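Local coordinates for protein nucleocapsid (Crimean-congo hemorrhagic fever virus, PDB 4AKL) that probably binds single- and double-stranded RNA, helps package the viral genome and cuts double-stranded DNA without sequence specificity, at residues F96-D107 with F308-K316. Residues are numbered along the deposited sequence; the frame is centred on the assembly and turned at random.
Sequences FEKNTGTIKSWD and FSSYYWLYK
Phe96, in the last turn of helix 86-98, drives its ring against helix 306-316 and starts an aromatic cluster with Trp106, Phe308, Tyr312 and Tyr315. The CA of Tyr312 sits over one face of the Phe96 ring, a CH-pi contact 4.0 Å from the centroid, while Phe96 CZ reaches Phe308 CE1 at 3.5 Å; those two rings are slid apart and barely overlap. In turn, Phe96 CB stands over the centre of the Tyr315 ring, 3.4 Å from its centroid. Trp106 meets Tyr312 in a T-shaped pair, planes at 67°, its CZ3 edge 3.4 Å above the middle of the phenol ring; the CG of Lys316, one turn on, covers the opposite face near its rim. The indole NH is bound outside the cluster by Asn125 of helix 120-136. With CG of Tyr312 anti to the backbone N (chi1 175°), its phenol runs out to Asp107 OD1, which lies in the ring plane and accepts Tyr312 OH at 2.7 Å through its anti lone pair. Lys316, bent at chi2 and chi3, brings its NZ to Asp107 OD1 at 2.8 Å, a salt bridge in which the amine stands 37° out of the carboxylate plane. Packing slackens past Tyr315: OE2 of the exposed Glu97 lies at the ring edge, 4.0 Å from Tyr315 CE1, and Thr100 OG1 turns back to Phe96 O. An apolar aromatic cluster thus packs the last turn of helix 86-98 and the short helix 104-107 on helix 306-316, while one buried carboxylate oxygen gripped by two donors, one cationic, would probably keep Asp107 ionised.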
loop_
_atom_site.group_PDB
_atom_site.type_symbol
_atom_site.label_atom_id
_atom_site.label_comp_id
_atom_site.label_asym_id
_atom_site.label_seq_id
_atom_site.Cartn_x
_atom_site.Cartn_y
_atom_site.Cartn_z
ATOM N N PHE A 96 -3.375 -17.886 2.659
ATOM C CA PHE A 96 -2.888 -18.069 1.271
ATOM C C PHE A 96 -3.161 -19.468 0.727
ATOM O O PHE A 96 -3.506 -19.626 -0.432
ATOM C CB PHE A 96 -1.388 -17.657 1.174
ATOM C CG PHE A 96 -1.217 -16.201 1.360
ATOM C CD1 PHE A 96 -1.432 -15.340 0.300
ATOM C CD2 PHE A 96 -0.915 -15.671 2.623
ATOM C CE1 PHE A 96 -1.315 -13.955 0.465
ATOM C CE2 PHE A 96 -0.804 -14.296 2.796
ATOM C CZ PHE A 96 -0.999 -13.442 1.724
ATOM N N GLU A 97 -3.043 -20.459 1.595
ATOM C CA GLU A 97 -3.354 -21.844 1.262
ATOM C C GLU A 97 -4.844 -22.043 0.943
ATOM O O GLU A 97 -5.191 -22.783 0.024
ATOM C CB GLU A 97 -2.959 -22.750 2.434
ATOM C CG GLU A 97 -2.297 -24.043 1.996
ATOM C CD GLU A 97 -0.909 -23.791 1.492
ATOM O OE1 GLU A 97 -0.029 -23.446 2.335
ATOM O OE2 GLU A 97 -0.694 -23.938 0.253
ATOM N N LYS A 98 -5.715 -21.389 1.710
ATOM C CA LYS A 98 -7.199 -21.479 1.496
ATOM C C LYS A 98 -7.747 -20.538 0.401
ATOM O O LYS A 98 -8.892 -20.703 -0.009
ATOM C CB LYS A 98 -7.968 -21.179 2.804
ATOM C CG LYS A 98 -7.743 -22.199 3.901
ATOM C CD LYS A 98 -7.965 -21.614 5.332
ATOM C CE LYS A 98 -9.418 -21.241 5.591
ATOM N NZ LYS A 98 -9.671 -20.976 7.048
ATOM N N ASN A 99 -6.948 -19.559 -0.054
ATOM C CA ASN A 99 -7.436 -18.497 -1.002
ATOM C C ASN A 99 -6.633 -18.327 -2.273
ATOM O O ASN A 99 -6.741 -17.302 -2.965
ATOM C CB ASN A 99 -7.533 -17.161 -0.284
ATOM C CG ASN A 99 -8.686 -17.108 0.649
ATOM O OD1 ASN A 99 -9.834 -16.911 0.214
ATOM N ND2 ASN A 99 -8.423 -17.292 1.928
ATOM N N THR A 100 -5.851 -19.353 -2.579
ATOM C CA THR A 100 -4.961 -19.392 -3.738
ATOM C C THR A 100 -5.692 -19.026 -5.019
ATOM O O THR A 100 -5.149 -18.333 -5.889
ATOM C CB THR A 100 -4.324 -20.834 -3.864
ATOM O OG1 THR A 100 -3.442 -21.104 -2.732
ATOM C CG2 THR A 100 -3.533 -20.959 -5.139
ATOM N N GLY A 101 -6.944 -19.488 -5.133
ATOM C CA GLY A 101 -7.744 -19.221 -6.297
ATOM C C GLY A 101 -8.061 -17.758 -6.492
ATOM O O GLY A 101 -8.135 -17.314 -7.627
ATOM N N THR A 102 -8.247 -16.994 -5.421
ATOM C CA THR A 102 -8.651 -15.584 -5.554
ATOM C C THR A 102 -7.519 -14.589 -5.904
ATOM O O THR A 102 -7.800 -13.485 -6.356
ATOM C CB THR A 102 -9.389 -15.047 -4.267
ATOM O OG1 THR A 102 -8.934 -15.756 -3.128
ATOM C CG2 THR A 102 -10.879 -15.223 -4.365
ATOM N N ILE A 103 -6.259 -14.986 -5.676
ATOM C CA ILE A 103 -5.105 -14.145 -5.926
ATOM C C ILE A 103 -4.256 -14.591 -7.107
ATOM O O ILE A 103 -3.205 -14.031 -7.358
ATOM C CB ILE A 103 -4.254 -14.054 -4.681
ATOM C CG1 ILE A 103 -3.458 -15.341 -4.410
ATOM C CG2 ILE A 103 -5.165 -13.695 -3.475
ATOM C CD1 ILE A 103 -2.319 -15.143 -3.404
ATOM N N LYS A 104 -4.733 -15.585 -7.851
ATOM C CA LYS A 104 -3.981 -16.178 -8.942
ATOM C C LYS A 104 -3.554 -15.151 -10.025
ATOM O O LYS A 104 -2.548 -15.350 -10.695
ATOM C CB LYS A 104 -4.771 -17.376 -9.572
ATOM C CG LYS A 104 -6.042 -17.011 -10.298
ATOM C CD LYS A 104 -6.558 -18.117 -11.301
ATOM C CE LYS A 104 -7.332 -19.278 -10.626
ATOM N NZ LYS A 104 -8.514 -19.754 -11.481
ATOM N N SER A 105 -4.311 -14.056 -10.173
ATOM C CA SER A 105 -4.031 -13.079 -11.242
ATOM C C SER A 105 -2.626 -12.450 -11.136
ATOM O O SER A 105 -1.975 -12.173 -12.163
ATOM C CB SER A 105 -5.150 -11.995 -11.349
ATOM O OG SER A 105 -5.208 -11.160 -10.217
ATOM N N TRP A 106 -2.169 -12.247 -9.896
ATOM C CA TRP A 106 -0.815 -11.786 -9.614
ATOM C C TRP A 106 0.112 -12.878 -9.098
ATOM O O TRP A 106 1.298 -12.911 -9.478
ATOM C CB TRP A 106 -0.826 -10.576 -8.638
ATOM C CG TRP A 106 -1.737 -10.623 -7.439
ATOM C CD1 TRP A 106 -3.076 -10.354 -7.409
ATOM C CD2 TRP A 106 -1.365 -10.919 -6.114
ATOM N NE1 TRP A 106 -3.564 -10.485 -6.154
ATOM C CE2 TRP A 106 -2.534 -10.824 -5.325
ATOM C CE3 TRP A 106 -0.166 -11.258 -5.508
ATOM C CZ2 TRP A 106 -2.534 -11.056 -3.965
ATOM C CZ3 TRP A 106 -0.164 -11.506 -4.152
ATOM C CH2 TRP A 106 -1.341 -11.385 -3.391
ATOM N N ASP A 107 -0.381 -13.768 -8.236
ATOM C CA ASP A 107 0.454 -14.827 -7.638
ATOM C C ASP A 107 1.027 -15.807 -8.681
ATOM O O ASP A 107 2.222 -16.124 -8.640
ATOM C CB ASP A 107 -0.339 -15.570 -6.525
ATOM C CG ASP A 107 0.405 -16.798 -5.955
ATOM O OD1 ASP A 107 1.564 -16.651 -5.461
ATOM O OD2 ASP A 107 -0.216 -17.923 -5.975
ATOM N N PHE A 308 0.034 -7.299 4.661
ATOM C CA PHE A 308 -0.428 -8.300 3.704
ATOM C C PHE A 308 0.699 -8.818 2.841
ATOM O O PHE A 308 0.892 -10.050 2.691
ATOM C CB PHE A 308 -1.566 -7.749 2.834
ATOM C CG PHE A 308 -2.094 -8.730 1.834
ATOM C CD1 PHE A 308 -2.737 -9.897 2.248
ATOM C CD2 PHE A 308 -1.923 -8.528 0.489
ATOM C CE1 PHE A 308 -3.210 -10.794 1.361
ATOM C CE2 PHE A 308 -2.376 -9.403 -0.412
ATOM C CZ PHE A 308 -3.039 -10.559 -0.005
ATOM N N SER A 309 1.430 -7.868 2.238
ATOM C CA SER A 309 2.531 -8.204 1.383
ATOM C C SER A 309 3.566 -8.939 2.211
ATOM O O SER A 309 4.114 -9.906 1.759
ATOM C CB SER A 309 3.118 -6.950 0.691
ATOM O OG SER A 309 2.397 -6.553 -0.473
ATOM N N SER A 310 3.810 -8.524 3.443
ATOM C CA SER A 310 4.782 -9.250 4.227
ATOM C C SER A 310 4.425 -10.737 4.467
ATOM O O SER A 310 5.325 -11.598 4.435
ATOM C CB SER A 310 5.119 -8.501 5.534
ATOM O OG SER A 310 5.871 -7.280 5.210
ATOM N N TYR A 311 3.134 -11.022 4.685
ATOM C CA TYR A 311 2.670 -12.385 4.900
ATOM C C TYR A 311 2.695 -13.183 3.572
ATOM O O TYR A 311 3.000 -14.404 3.566
ATOM C CB TYR A 311 1.277 -12.404 5.563
ATOM C CG TYR A 311 1.380 -12.566 7.059
ATOM C CD1 TYR A 311 1.552 -13.804 7.614
ATOM C CD2 TYR A 311 1.349 -11.474 7.913
ATOM C CE1 TYR A 311 1.666 -13.972 8.999
ATOM C CE2 TYR A 311 1.466 -11.624 9.282
ATOM C CZ TYR A 311 1.627 -12.872 9.818
ATOM O OH TYR A 311 1.772 -12.996 11.153
ATOM N N TYR A 312 2.399 -12.507 2.464
ATOM C CA TYR A 312 2.496 -13.122 1.172
ATOM C C TYR A 312 3.941 -13.628 0.931
ATOM O O TYR A 312 4.144 -14.731 0.399
ATOM C CB TYR A 312 2.080 -12.144 0.093
ATOM C CG TYR A 312 2.262 -12.680 -1.277
ATOM C CD1 TYR A 312 1.543 -13.791 -1.705
ATOM C CD2 TYR A 312 3.157 -12.089 -2.166
ATOM C CE1 TYR A 312 1.708 -14.314 -2.996
ATOM C CE2 TYR A 312 3.335 -12.619 -3.485
ATOM C CZ TYR A 312 2.614 -13.711 -3.883
ATOM O OH TYR A 312 2.785 -14.240 -5.160
ATOM N N TRP A 313 4.939 -12.830 1.334
ATOM C CA TRP A 313 6.337 -13.201 1.098
ATOM C C TRP A 313 6.728 -14.359 1.978
ATOM O O TRP A 313 7.443 -15.252 1.522
ATOM C CB TRP A 313 7.294 -11.992 1.245
ATOM C CG TRP A 313 7.033 -10.930 0.179
ATOM C CD1 TRP A 313 6.687 -11.153 -1.151
ATOM C CD2 TRP A 313 7.047 -9.526 0.351
ATOM N NE1 TRP A 313 6.518 -9.966 -1.804
ATOM C CE2 TRP A 313 6.732 -8.943 -0.904
ATOM C CE3 TRP A 313 7.318 -8.692 1.439
ATOM C CZ2 TRP A 313 6.676 -7.591 -1.091
ATOM C CZ3 TRP A 313 7.254 -7.347 1.256
ATOM C CH2 TRP A 313 6.935 -6.795 -0.003
ATOM N N LEU A 314 6.264 -14.359 3.220
ATOM C CA LEU A 314 6.433 -15.533 4.053
ATOM C C LEU A 314 5.847 -16.779 3.391
ATOM O O LEU A 314 6.525 -17.808 3.283
ATOM C CB LEU A 314 5.758 -15.360 5.374
ATOM C CG LEU A 314 6.222 -14.346 6.377
ATOM C CD1 LEU A 314 5.375 -14.564 7.652
ATOM C CD2 LEU A 314 7.746 -14.456 6.667
ATOM N N TYR A 315 4.609 -16.672 2.918
ATOM C CA TYR A 315 3.967 -17.787 2.225
ATOM C C TYR A 315 4.817 -18.236 1.025
ATOM O O TYR A 315 5.179 -19.402 0.940
ATOM C CB TYR A 315 2.520 -17.424 1.869
ATOM C CG TYR A 315 1.952 -18.224 0.795
ATOM C CD1 TYR A 315 1.443 -19.517 1.043
ATOM C CD2 TYR A 315 1.894 -17.734 -0.475
ATOM C CE1 TYR A 315 0.879 -20.278 -0.018
ATOM C CE2 TYR A 315 1.346 -18.495 -1.523
ATOM C CZ TYR A 315 0.846 -19.753 -1.279
ATOM O OH TYR A 315 0.308 -20.476 -2.345
ATOM N N LYS A 316 5.176 -17.310 0.138
ATOM C CA LYS A 316 5.974 -17.658 -1.024
ATOM C C LYS A 316 7.331 -18.259 -0.711
ATOM O O LYS A 316 7.784 -19.057 -1.471
ATOM C CB LYS A 316 6.208 -16.454 -1.932
ATOM C CG LYS A 316 4.996 -15.982 -2.617
ATOM C CD LYS A 316 4.353 -17.059 -3.593
ATOM C CE LYS A 316 4.999 -16.987 -4.971
ATOM N NZ LYS A 316 4.153 -17.680 -5.975
#